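Local coordinates for putative amidohydrolase/peptidase (Burkholderia cenocepacia, PDB 4WJB), which is a putative zinc-dependent amidohydrolase of the peptidase M20 family, probably hydrolysing carbon-nitrogen bonds other than peptide bonds, at residues R227-T232 with F296-R301; D250-A255 with T289-C294; M16-G21 with G409-L414. All coordinates share one frame; numbering follows the deposited sequence.

Interaction 1 of 3, residues R227-T232 with F296-R301. With SO4 (sulfate ion), chain G.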
ATOM      1  N   ARG A 227      14.598 -16.087  -2.177  1.00 22.68           N
ATOM      2  CA  ARG A 227      15.084 -15.131  -1.185  1.00 24.86           C
ATOM      3  C   ARG A 227      14.001 -14.081  -0.929  1.00 25.14           C
ATOM      4  O   ARG A 227      13.551 -13.413  -1.862  1.00 23.58           O
ATOM      5  CB  ARG A 227      16.374 -14.447  -1.651  1.00 26.40           C
ATOM      6  CG  ARG A 227      17.427 -15.380  -2.225  1.00 27.42           C
ATOM      7  CD  ARG A 227      18.531 -15.697  -1.229  1.00 28.94           C
ATOM      8  NE  ARG A 227      19.461 -16.685  -1.772  1.00 29.84           N
ATOM      9  CZ  ARG A 227      20.678 -16.412  -2.234  1.00 30.36           C
ATOM     10  NH1 ARG A 227      21.147 -15.172  -2.207  1.00 32.94           N
ATOM     11  NH2 ARG A 227      21.437 -17.391  -2.709  1.00 27.97           N
ATOM     12  N   TRP A 228      13.578 -13.940   0.324  1.00 25.64           N
ATOM     13  CA  TRP A 228      12.545 -12.967   0.678  1.00 26.83           C
ATOM     14  C   TRP A 228      13.141 -11.822   1.490  1.00 27.72           C
ATOM     15  O   TRP A 228      14.031 -12.040   2.316  1.00 28.49           O
ATOM     16  CB  TRP A 228      11.412 -13.618   1.481  1.00 30.41           C
ATOM     17  CG  TRP A 228      10.629 -14.672   0.756  1.00 30.91           C
ATOM     18  CD1 TRP A 228      10.980 -15.322  -0.392  1.00 30.06           C
ATOM     19  CD2 TRP A 228       9.351 -15.199   1.140  1.00 33.69           C
ATOM     20  NE1 TRP A 228      10.004 -16.222  -0.744  1.00 30.65           N
ATOM     21  CE2 TRP A 228       8.993 -16.167   0.178  1.00 31.83           C
ATOM     22  CE3 TRP A 228       8.476 -14.943   2.202  1.00 36.11           C
ATOM     23  CZ2 TRP A 228       7.796 -16.878   0.244  1.00 33.16           C
ATOM     24  CZ3 TRP A 228       7.286 -15.652   2.267  1.00 37.90           C
ATOM     25  CH2 TRP A 228       6.959 -16.611   1.292  1.00 35.58           C
ATOM     26  N   TYR A 229      12.628 -10.614   1.267  1.00 25.08           N
ATOM     27  CA  TYR A 229      13.121  -9.425   1.951  1.00 27.75           C
ATOM     28  C   TYR A 229      11.985  -8.554   2.476  1.00 27.15           C
ATOM     29  O   TYR A 229      10.872  -8.574   1.949  1.00 26.18           O
ATOM     30  CB  TYR A 229      13.994  -8.574   1.021  1.00 26.72           C
ATOM     31  CG  TYR A 229      15.149  -9.303   0.377  1.00 27.84           C
ATOM     32  CD1 TYR A 229      14.960 -10.046  -0.779  1.00 27.90           C
ATOM     33  CD2 TYR A 229      16.429  -9.231   0.912  1.00 29.25           C
ATOM     34  CE1 TYR A 229      16.006 -10.714  -1.377  1.00 30.70           C
ATOM     35  CE2 TYR A 229      17.489  -9.896   0.317  1.00 31.21           C
ATOM     36  CZ  TYR A 229      17.267 -10.634  -0.829  1.00 31.69           C
ATOM     37  OH  TYR A 229      18.299 -11.302  -1.440  1.00 33.85           O
ATOM     38  N   GLU A 230      12.285  -7.792   3.520  1.00 28.33           N
ATOM     39  CA  GLU A 230      11.421  -6.709   3.960  1.00 28.44           C
ATOM     40  C   GLU A 230      12.215  -5.416   3.893  1.00 30.42           C
ATOM     41  O   GLU A 230      13.363  -5.363   4.341  1.00 31.80           O
ATOM     42  CB  GLU A 230      10.894  -6.960   5.373  1.00 30.04           C
ATOM     43  CG  GLU A 230       9.881  -8.089   5.444  1.00 32.46           C
ATOM     44  CD  GLU A 230       9.347  -8.303   6.841  1.00 36.22           C
ATOM     45  OE1 GLU A 230       9.961  -7.786   7.795  1.00 38.45           O
ATOM     46  OE2 GLU A 230       8.314  -8.989   6.984  1.00 38.28           O
ATOM     47  N   VAL A 231      11.612  -4.385   3.311  1.00 28.41           N
ATOM     48  CA  VAL A 231      12.282  -3.108   3.130  1.00 30.64           C
ATOM     49  C   VAL A 231      11.459  -1.974   3.726  1.00 30.70           C
ATOM     50  O   VAL A 231      10.275  -1.832   3.423  1.00 29.11           O
ATOM     51  CB  VAL A 231      12.542  -2.798   1.645  1.00 30.90           C
ATOM     52  CG1 VAL A 231      13.176  -1.418   1.499  1.00 31.89           C
ATOM     53  CG2 VAL A 231      13.427  -3.866   1.019  1.00 31.56           C
ATOM     54  N   THR A 232      12.090  -1.180   4.582  1.00 33.32           N
ATOM     55  CA  THR A 232      11.441   0.001   5.139  1.00 34.18           C
ATOM     56  C   THR A 232      12.168   1.268   4.715  1.00 34.65           C
ATOM     57  O   THR A 232      13.359   1.432   4.979  1.00 36.38           O
ATOM     58  CB  THR A 232      11.373  -0.055   6.674  1.00 36.15           C
ATOM     59  OG1 THR A 232      10.492  -1.111   7.070  1.00 36.00           O
ATOM     60  CG2 THR A 232      10.847   1.260   7.231  1.00 39.10           C
ATOM     61  N   PHE A 296       7.618  -2.334   2.173  1.00 26.60           N
ATOM     62  CA  PHE A 296       7.264  -3.243   1.087  1.00 22.29           C
ATOM     63  C   PHE A 296       8.135  -4.491   1.088  1.00 23.78           C
ATOM     64  O   PHE A 296       9.237  -4.499   1.642  1.00 25.53           O
ATOM     65  CB  PHE A 296       7.346  -2.538  -0.277  1.00 20.37           C
ATOM     66  CG  PHE A 296       8.732  -2.097  -0.663  1.00 22.07           C
ATOM     67  CD1 PHE A 296       9.208  -0.845  -0.290  1.00 21.64           C
ATOM     68  CD2 PHE A 296       9.554  -2.925  -1.418  1.00 21.27           C
ATOM     69  CE1 PHE A 296      10.480  -0.433  -0.654  1.00 22.07           C
ATOM     70  CE2 PHE A 296      10.828  -2.520  -1.782  1.00 21.32           C
ATOM     71  CZ  PHE A 296      11.291  -1.273  -1.399  1.00 23.34           C
ATOM     72  N   THR A 297       7.623  -5.549   0.473  1.00 22.73           N
ATOM     73  CA  THR A 297       8.330  -6.823   0.427  1.00 23.29           C
ATOM     74  C   THR A 297       8.970  -7.055  -0.930  1.00 24.21           C
ATOM     75  O   THR A 297       8.525  -6.514  -1.941  1.00 24.02           O
ATOM     76  CB  THR A 297       7.391  -7.999   0.724  1.00 21.91           C
ATOM     77  OG1 THR A 297       6.346  -8.027  -0.254  1.00 19.87           O
ATOM     78  CG2 THR A 297       6.779  -7.863   2.120  1.00 23.12           C
ATOM     79  N   VAL A 298      10.027  -7.860  -0.944  1.00 23.17           N
ATOM     80  CA  VAL A 298      10.649  -8.281  -2.188  1.00 20.78           C
ATOM     81  C   VAL A 298      10.896  -9.780  -2.123  1.00 21.61           C
ATOM     82  O   VAL A 298      11.347 -10.298  -1.099  1.00 23.76           O
ATOM     83  CB  VAL A 298      11.986  -7.552  -2.453  1.00 21.54           C
ATOM     84  CG1 VAL A 298      12.578  -7.982  -3.785  1.00 20.23           C
ATOM     85  CG2 VAL A 298      11.795  -6.045  -2.431  1.00 22.77           C
ATOM     86  N   GLU A 299      10.593 -10.488  -3.203  1.00 20.61           N
ATOM     87  CA  GLU A 299      11.002 -11.887  -3.273  1.00 20.60           C
ATOM     88  C   GLU A 299      11.615 -12.195  -4.634  1.00 17.56           C
ATOM     89  O   GLU A 299      11.134 -11.741  -5.673  1.00 16.37           O
ATOM     90  CB  GLU A 299       9.827 -12.830  -2.957  1.00 20.32           C
ATOM     91  CG  GLU A 299       8.660 -12.787  -3.922  1.00 22.55           C
ATOM     92  CD  GLU A 299       8.019 -14.159  -4.115  1.00 24.65           C
ATOM     93  OE1 GLU A 299       7.391 -14.681  -3.169  1.00 25.14           O
ATOM     94  OE2 GLU A 299       8.162 -14.722  -5.219  1.00 22.98           O
ATOM     95  N   PHE A 300      12.725 -12.924  -4.599  1.00 18.27           N
ATOM     96  CA  PHE A 300      13.391 -13.420  -5.794  1.00 19.48           C
ATOM     97  C   PHE A 300      13.218 -14.928  -5.856  1.00 21.12           C
ATOM     98  O   PHE A 300      13.315 -15.605  -4.829  1.00 21.71           O
ATOM     99  CB  PHE A 300      14.885 -13.079  -5.786  1.00 18.70           C
ATOM    100  CG  PHE A 300      15.183 -11.610  -5.895  1.00 18.94           C
ATOM    101  CD1 PHE A 300      14.538 -10.823  -6.836  1.00 19.93           C
ATOM    102  CD2 PHE A 300      16.124 -11.022  -5.063  1.00 19.25           C
ATOM    103  CE1 PHE A 300      14.821  -9.473  -6.944  1.00 23.05           C
ATOM    104  CE2 PHE A 300      16.410  -9.667  -5.164  1.00 20.87           C
ATOM    105  CZ  PHE A 300      15.759  -8.893  -6.105  1.00 21.81           C
ATOM    106  N   ARG A 301      12.965 -15.459  -7.050  1.00 19.23           N
ATOM    107  CA  ARG A 301      12.961 -16.911  -7.240  1.00 20.96           C
ATOM    108  C   ARG A 301      13.709 -17.276  -8.517  1.00 21.94           C
ATOM    109  O   ARG A 301      13.529 -16.630  -9.551  1.00 23.37           O
ATOM    110  CB  ARG A 301      11.530 -17.460  -7.282  1.00 21.39           C
ATOM    111  CG  ARG A 301      10.703 -17.101  -6.057  1.00 23.59           C
ATOM    112  CD  ARG A 301       9.456 -17.960  -5.930  1.00 24.16           C
ATOM    113  NE  ARG A 301       8.521 -17.377  -4.978  1.00 22.36           N
ATOM    114  CZ  ARG A 301       7.578 -18.062  -4.340  1.00 25.42           C
ATOM    115  NH1 ARG A 301       7.442 -19.364  -4.551  1.00 24.41           N
ATOM    116  NH2 ARG A 301       6.772 -17.446  -3.485  1.00 24.74           N
TER
HETATM  117  S   SO4 G 503       4.949 -20.313  -2.080  1.00 65.34           S
HETATM  118  O1  SO4 G 503       4.434 -18.976  -2.353  1.00 63.34           O
HETATM  119  O2  SO4 G 503       6.345 -20.223  -1.652  1.00 65.09           O
HETATM  120  O3  SO4 G 503       4.166 -20.934  -1.018  1.00 66.20           O
HETATM  121  O4  SO4 G 503       4.859 -21.134  -3.284  1.00 65.12           O
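Residues R227-T232 and F296-R301 are antiparallel neighbours in the sheet of the M20 dimerisation domain, an alpha-beta unit whose helices cover one face of the sheet. Hydrogen-bonded pairs R227-F300, Y229-V298 and V231-F296 alternate with non-hydrogen-bonded pairs W228-E299 and E230-T297, and Y229 N reaches V298 O at 2.7 Å. The two faces illustrate how alternation sorts side chains. On the mostly apolar face of Y229, V231, F296, V298 and F300, V231 CB lies 3.9 Å from the F296 ring centroid in a CH-pi contact. With CG between the backbone N and the carbonyl carbon (chi1 65°), the F296 ring turns toward strand 227-232 and lies beneath V231 CB. Farther along, Y229 CE1 meets F300 CD2 at 3.7 Å, the ring planes inclined at 70°.

The face of W228, E230, T297 and E299 is more polar. E299 runs alongside W228, with E299 CB 4.1 Å from the centroid of the W228 five-membered ring, over its face. R301 grips the E299 carboxylate side-on: R301 NH2 gives E299 OE1 a nearly straight bond of 2.9 Å on the syn lone pair, while R301 NE reaches E299 OE2 at 2.7 Å. The double grip fixes the rotation of the guanidinium, and R301 NH2 also donates to sulfate O1, at 3.0 Å. The sulfate, probably from the crystallisation liquor, is shared with H239 and N288 of the second subunit, and E230 forms a salt bridge to R287 of that subunit. Beneath the mostly apolar face lie helices 251-268 and 305-326, where D309 and D312 receive the polar ends of R227 and Y229; strands 329-342 and 274-283 flank the pair.

Interaction 2 of 3, residues D250-A255 with T289-C294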
ATOM      1  N   ASP A 250       9.967  11.991   0.161  1.00 29.25           N
ATOM      2  CA  ASP A 250       8.817  11.137  -0.105  1.00 29.44           C
ATOM      3  C   ASP A 250       9.212   9.664  -0.120  1.00 29.36           C
ATOM      4  O   ASP A 250       9.880   9.200  -1.043  1.00 30.00           O
ATOM      5  CB  ASP A 250       8.170  11.534  -1.437  1.00 28.88           C
ATOM      6  CG  ASP A 250       6.788  10.928  -1.629  1.00 28.03           C
ATOM      7  OD1 ASP A 250       6.575   9.756  -1.237  1.00 28.78           O
ATOM      8  OD2 ASP A 250       5.919  11.621  -2.202  1.00 25.65           O
ATOM      9  N   ALA A 251       8.782   8.937   0.907  1.00 28.00           N
ATOM     10  CA  ALA A 251       9.101   7.517   1.045  1.00 27.03           C
ATOM     11  C   ALA A 251       8.405   6.652  -0.003  1.00 27.00           C
ATOM     12  O   ALA A 251       8.921   5.599  -0.394  1.00 26.30           O
ATOM     13  CB  ALA A 251       8.741   7.035   2.446  1.00 25.08           C
ATOM     14  N   LEU A 252       7.235   7.084  -0.461  1.00 25.62           N
ATOM     15  CA  LEU A 252       6.489   6.294  -1.439  1.00 24.83           C
ATOM     16  C   LEU A 252       7.112   6.388  -2.830  1.00 25.45           C
ATOM     17  O   LEU A 252       7.089   5.421  -3.591  1.00 24.23           O
ATOM     18  CB  LEU A 252       5.023   6.729  -1.488  1.00 22.35           C
ATOM     19  CG  LEU A 252       4.126   5.942  -2.447  1.00 20.06           C
ATOM     20  CD1 LEU A 252       4.235   4.434  -2.202  1.00 19.58           C
ATOM     21  CD2 LEU A 252       2.690   6.392  -2.314  1.00 18.46           C
ATOM     22  N   VAL A 253       7.673   7.545  -3.163  1.00 25.63           N
ATOM     23  CA  VAL A 253       8.353   7.692  -4.445  1.00 24.43           C
ATOM     24  C   VAL A 253       9.609   6.823  -4.455  1.00 26.60           C
ATOM     25  O   VAL A 253       9.937   6.198  -5.464  1.00 28.72           O
ATOM     26  CB  VAL A 253       8.726   9.159  -4.744  1.00 23.69           C
ATOM     27  CG1 VAL A 253       9.587   9.235  -5.998  1.00 24.02           C
ATOM     28  CG2 VAL A 253       7.467  10.008  -4.908  1.00 20.40           C
ATOM     29  N   GLY A 254      10.297   6.770  -3.318  1.00 27.36           N
ATOM     30  CA  GLY A 254      11.446   5.900  -3.167  1.00 26.69           C
ATOM     31  C   GLY A 254      11.071   4.449  -3.403  1.00 25.46           C
ATOM     32  O   GLY A 254      11.772   3.726  -4.110  1.00 24.44           O
ATOM     33  N   ALA A 255       9.954   4.033  -2.814  1.00 24.69           N
ATOM     34  CA  ALA A 255       9.452   2.680  -2.979  1.00 24.34           C
ATOM     35  C   ALA A 255       9.110   2.410  -4.441  1.00 24.10           C
ATOM     36  O   ALA A 255       9.432   1.349  -4.967  1.00 23.57           O
ATOM     37  CB  ALA A 255       8.237   2.452  -2.097  1.00 22.85           C
ATOM     38  N   THR A 289      -0.951  14.352   2.000  1.00 27.77           N
ATOM     39  CA  THR A 289       0.364  14.450   2.627  1.00 32.55           C
ATOM     40  C   THR A 289       1.431  13.657   1.884  1.00 32.57           C
ATOM     41  O   THR A 289       1.151  12.621   1.283  1.00 32.83           O
ATOM     42  CB  THR A 289       0.340  13.973   4.098  1.00 37.08           C
ATOM     43  OG1 THR A 289       0.391  12.544   4.141  1.00 41.81           O
ATOM     44  CG2 THR A 289      -0.907  14.461   4.812  1.00 38.26           C
ATOM     45  N   VAL A 290       2.657  14.164   1.925  1.00 32.36           N
ATOM     46  CA  VAL A 290       3.814  13.443   1.427  1.00 28.76           C
ATOM     47  C   VAL A 290       4.126  12.297   2.379  1.00 28.61           C
ATOM     48  O   VAL A 290       4.377  12.536   3.561  1.00 28.45           O
ATOM     49  CB  VAL A 290       5.042  14.364   1.308  1.00 29.35           C
ATOM     50  CG1 VAL A 290       6.255  13.574   0.838  1.00 28.93           C
ATOM     51  CG2 VAL A 290       4.744  15.544   0.382  1.00 29.96           C
ATOM     52  N   PRO A 291       4.093  11.047   1.877  1.00 26.40           N
ATOM     53  CA  PRO A 291       4.340   9.863   2.711  1.00 25.96           C
ATOM     54  C   PRO A 291       5.731   9.868   3.335  1.00 29.57           C
ATOM     55  O   PRO A 291       6.723   9.981   2.616  1.00 31.17           O
ATOM     56  CB  PRO A 291       4.198   8.695   1.724  1.00 25.09           C
ATOM     57  CG  PRO A 291       3.376   9.234   0.606  1.00 24.85           C
ATOM     58  CD  PRO A 291       3.766  10.681   0.488  1.00 25.56           C
ATOM     59  N   GLY A 292       5.799   9.737   4.656  1.00 31.90           N
ATOM     60  CA  GLY A 292       7.072   9.757   5.354  1.00 32.65           C
ATOM     61  C   GLY A 292       7.574   8.365   5.690  1.00 31.09           C
ATOM     62  O   GLY A 292       8.684   8.197   6.195  1.00 30.27           O
ATOM     63  N   GLY A 293       6.750   7.363   5.413  1.00 31.09           N
ATOM     64  CA  GLY A 293       7.136   5.986   5.656  1.00 31.16           C
ATOM     65  C   GLY A 293       6.561   5.034   4.631  1.00 30.21           C
ATOM     66  O   GLY A 293       5.432   5.202   4.162  1.00 30.90           O
ATOM     67  N   CYS A 294       7.334   4.020   4.272  1.00 27.51           N
ATOM     68  CA  CYS A 294       6.827   3.032   3.339  1.00 24.25           C
ATOM     69  C   CYS A 294       7.497   1.676   3.521  1.00 26.42           C
ATOM     70  O   CYS A 294       8.716   1.552   3.425  1.00 27.87           O
ATOM     71  CB  CYS A 294       7.003   3.512   1.902  1.00 21.80           C
ATOM     72  SG  CYS A 294       6.069   2.507   0.717  1.00 30.43           S
TER
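C294, on strand 289-302, points into the first turn of helix 251-268 at the apolar centre of the contact: C294 SG lies 3.6 Å from A255 CB and 3.9 Å from L252 CD1. With SG anti to the backbone N (chi1 -167°), the thiol extends along the helix underside, while C294 CB lies 4.0 Å from A251 CB. This is helix-on-sheet packing within the M20 dimerisation domain, and a classic beta bulge interrupts the strand here: G292 and G293 both face R283 on strand 274-283. The A251 methyl rests against the bulge backbone, A251 CB being 3.6 Å from G293 N.

Outward from this centre, the P291 ring lies across L252, with L252 CB 3.7 Å from P291 CG. V277 of the second subunit packs on both residues, which places the helix start at the dimer interface. D250 closes the polar edge as the N-cap of the helix. Its CB meets V290 CG1, and the carboxylate borders P291 CD while OD1 accepts from V253 N and, weakly, from L252 N, consistent with added stability for the helix start. One backbone bond joins the two segments directly: A251 N donates to P291 O at 2.9 Å, with the donor tilted 27° from the carbonyl plane.

Interaction 3 of 3, residues M16-G21 with G409-L414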
ATOM      1  N   MET A  16       7.080 -51.669 -26.511  1.00 56.80           N
ATOM      2  CA  MET A  16       6.968 -50.816 -25.332  1.00 53.70           C
ATOM      3  C   MET A  16       5.508 -50.569 -24.965  1.00 52.99           C
ATOM      4  O   MET A  16       4.699 -50.224 -25.827  1.00 56.64           O
ATOM      5  CB  MET A  16       7.689 -49.488 -25.564  1.00 51.55           C
ATOM      6  CG  MET A  16       9.190 -49.571 -25.360  1.00 51.30           C
ATOM      7  SD  MET A  16       9.611 -50.072 -23.681  1.00 80.05           S
ATOM      8  CE  MET A  16      11.382 -50.298 -23.818  1.00 53.36           C
ATOM      9  N   PRO A  17       5.171 -50.742 -23.676  1.00 47.72           N
ATOM     10  CA  PRO A  17       3.784 -50.666 -23.201  1.00 45.33           C
ATOM     11  C   PRO A  17       3.210 -49.257 -23.300  1.00 41.59           C
ATOM     12  O   PRO A  17       3.961 -48.293 -23.441  1.00 43.81           O
ATOM     13  CB  PRO A  17       3.890 -51.113 -21.741  1.00 42.16           C
ATOM     14  CG  PRO A  17       5.265 -50.728 -21.343  1.00 41.64           C
ATOM     15  CD  PRO A  17       6.121 -50.923 -22.563  1.00 44.61           C
ATOM     16  N   ARG A  18       1.887 -49.152 -23.237  1.00 39.54           N
ATOM     17  CA  ARG A  18       1.202 -47.866 -23.328  1.00 38.14           C
ATOM     18  C   ARG A  18       0.097 -47.798 -22.290  1.00 33.06           C
ATOM     19  O   ARG A  18      -0.535 -48.808 -21.994  1.00 31.15           O
ATOM     20  CB  ARG A  18       0.612 -47.648 -24.726  1.00 41.07           C
ATOM     21  CG  ARG A  18       1.634 -47.557 -25.850  1.00 44.69           C
ATOM     22  CD  ARG A  18       2.498 -46.313 -25.718  1.00 45.58           C
ATOM     23  NE  ARG A  18       1.706 -45.085 -25.706  1.00 46.97           N
ATOM     24  CZ  ARG A  18       1.383 -44.389 -26.793  1.00 50.47           C
ATOM     25  NH1 ARG A  18       1.781 -44.797 -27.991  1.00 51.21           N
ATOM     26  NH2 ARG A  18       0.662 -43.280 -26.682  1.00 51.64           N
ATOM     27  N   VAL A  19      -0.148 -46.610 -21.743  1.00 27.63           N
ATOM     28  CA  VAL A  19      -1.222 -46.462 -20.767  1.00 25.13           C
ATOM     29  C   VAL A  19      -2.584 -46.531 -21.458  1.00 23.56           C
ATOM     30  O   VAL A  19      -2.701 -46.275 -22.658  1.00 23.50           O
ATOM     31  CB  VAL A  19      -1.110 -45.133 -19.970  1.00 30.60           C
ATOM     32  CG1 VAL A  19       0.295 -44.966 -19.410  1.00 29.26           C
ATOM     33  CG2 VAL A  19      -1.478 -43.953 -20.840  1.00 28.32           C
ATOM     34  N   ASP A  20      -3.598 -46.912 -20.688  1.00 22.34           N
ATOM     35  CA  ASP A  20      -4.992 -46.865 -21.117  1.00 24.07           C
ATOM     36  C   ASP A  20      -5.589 -45.524 -20.684  1.00 25.18           C
ATOM     37  O   ASP A  20      -5.961 -45.354 -19.523  1.00 21.59           O
ATOM     38  CB  ASP A  20      -5.774 -48.029 -20.508  1.00 26.11           C
ATOM     39  CG  ASP A  20      -7.207 -48.117 -21.009  1.00 29.52           C
ATOM     40  OD1 ASP A  20      -7.783 -47.093 -21.433  1.00 28.70           O
ATOM     41  OD2 ASP A  20      -7.770 -49.232 -20.963  1.00 32.41           O
ATOM     42  N   GLY A  21      -5.696 -44.591 -21.624  1.00 26.75           N
ATOM     43  CA  GLY A  21      -6.127 -43.238 -21.313  1.00 27.60           C
ATOM     44  C   GLY A  21      -7.543 -43.142 -20.779  1.00 27.13           C
ATOM     45  O   GLY A  21      -7.819 -42.356 -19.877  1.00 25.32           O
ATOM     46  N   GLY A 409       0.954 -37.440 -19.926  1.00 24.81           N
ATOM     47  CA  GLY A 409       1.746 -37.390 -18.711  1.00 23.53           C
ATOM     48  C   GLY A 409       1.946 -38.786 -18.154  1.00 21.59           C
ATOM     49  O   GLY A 409       3.041 -39.152 -17.717  1.00 18.86           O
ATOM     50  N   ALA A 410       0.876 -39.574 -18.190  1.00 20.23           N
ATOM     51  CA  ALA A 410       0.917 -40.925 -17.658  1.00 21.09           C
ATOM     52  C   ALA A 410       1.788 -41.835 -18.524  1.00 21.05           C
ATOM     53  O   ALA A 410       2.473 -42.716 -18.006  1.00 20.38           O
ATOM     54  CB  ALA A 410      -0.488 -41.483 -17.540  1.00 24.89           C
ATOM     55  N   ASP A 411       1.766 -41.618 -19.836  1.00 19.31           N
ATOM     56  CA  ASP A 411       2.599 -42.392 -20.754  1.00 28.07           C
ATOM     57  C   ASP A 411       4.087 -42.131 -20.513  1.00 26.06           C
ATOM     58  O   ASP A 411       4.897 -43.061 -20.532  1.00 25.82           O
ATOM     59  CB  ASP A 411       2.239 -42.072 -22.205  1.00 33.18           C
ATOM     60  CG  ASP A 411       1.401 -43.156 -22.854  1.00 35.41           C
ATOM     61  OD1 ASP A 411       1.566 -44.342 -22.494  1.00 36.61           O
ATOM     62  OD2 ASP A 411       0.586 -42.822 -23.737  1.00 36.34           O
ATOM     63  N   VAL A 412       4.438 -40.866 -20.289  1.00 22.71           N
ATOM     64  CA  VAL A 412       5.814 -40.495 -19.973  1.00 21.00           C
ATOM     65  C   VAL A 412       6.244 -41.114 -18.638  1.00 21.13           C
ATOM     66  O   VAL A 412       7.343 -41.660 -18.529  1.00 21.96           O
ATOM     67  CB  VAL A 412       5.990 -38.956 -19.921  1.00 23.39           C
ATOM     68  CG1 VAL A 412       7.386 -38.590 -19.433  1.00 21.00           C
ATOM     69  CG2 VAL A 412       5.722 -38.343 -21.295  1.00 20.46           C
ATOM     70  N   LEU A 413       5.371 -41.042 -17.632  1.00 20.48           N
ATOM     71  CA  LEU A 413       5.644 -41.651 -16.326  1.00 20.00           C
ATOM     72  C   LEU A 413       5.868 -43.157 -16.454  1.00 21.75           C
ATOM     73  O   LEU A 413       6.784 -43.716 -15.849  1.00 22.56           O
ATOM     74  CB  LEU A 413       4.494 -41.400 -15.342  1.00 16.52           C
ATOM     75  CG  LEU A 413       4.762 -42.006 -13.954  1.00 16.11           C
ATOM     76  CD1 LEU A 413       5.893 -41.237 -13.262  1.00 15.71           C
ATOM     77  CD2 LEU A 413       3.519 -42.047 -13.074  1.00 19.19           C
ATOM     78  N   LEU A 414       5.013 -43.804 -17.234  1.00 21.87           N
ATOM     79  CA  LEU A 414       5.135 -45.236 -17.486  1.00 24.05           C
ATOM     80  C   LEU A 414       6.514 -45.593 -18.039  1.00 25.63           C
ATOM     81  O   LEU A 414       7.171 -46.499 -17.535  1.00 24.85           O
ATOM     82  CB  LEU A 414       4.044 -45.699 -18.452  1.00 26.48           C
ATOM     83  CG  LEU A 414       4.188 -47.120 -19.007  1.00 27.82           C
ATOM     84  CD1 LEU A 414       4.192 -48.164 -17.889  1.00 28.88           C
ATOM     85  CD2 LEU A 414       3.096 -47.422 -20.031  1.00 28.31           C
TER
HETATM   86  O   HOH W   1      -1.542 -44.358 -24.356  1.00 30.49           O
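D411 gathers two successive residues of the N-terminal segment onto one carboxylate. V19 N points almost straight at D411 OD1, 2.9 Å away with an N-H...O angle of 177°, and meets it on the syn side, though tilted out of the carboxylate plane. R18 NH2 forms a salt bridge to D411 OD2 at 3.0 Å, coming from above the carboxylate plane although OD2 lies near the guanidinium plane; the two flat groups are turned 63° apart. R18 NE adds weak bonds to both oxygens. Although the CB of R18 leads away from the helix, bends at chi2 and chi3 fold the chain back over the aspartate. A water donates to D411 OD2 and to V19 O, joining a second backbone atom of V19 to the same side chain.

Here the N-terminal segment runs obliquely along helix 403-421 of the zinc-binding domain, where the side chain of A410 lies about 12 Å from that of the zinc ligand H203. Beneath the polar grip, V19 CG1 wedges between A410 and L414, 4.0 Å from A410 CB and 3.8 Å from L414 CD2. L414 CD2 also lies 3.6 Å from P17 O, so L414 packs under the backbone from P17 to V19. L414 is itself packed against V118 and L122 of helix 109-124, and L358 touches both R18 and D411. Beyond V19, D20 N donates to E117 of helix 109-124, while D20 OD1 accepts from R23 N as the N-cap of helix 21-31.

How the interactions relate
Interactions 1 and 2 lie in the dimerisation domain, whereas interaction 3 lies on the opposite side of the chain's centre, in the zinc-binding part. The first two have centres about 18 Å apart, share strand 289-302 and touch where F296 packs on A255. Both also reach the second subunit, so the same sheet and helix serve the fold and the dimer. Interaction 3 lies about 42 Å from interaction 1 and 57 Å from interaction 2, centre to centre. Along the sequence the contacts are nested: 250-255 with 289-294 falls inside the loop closed by 227-232 with 296-301, and 16-21 with 409-414 encloses both, bringing the chain's two end regions together.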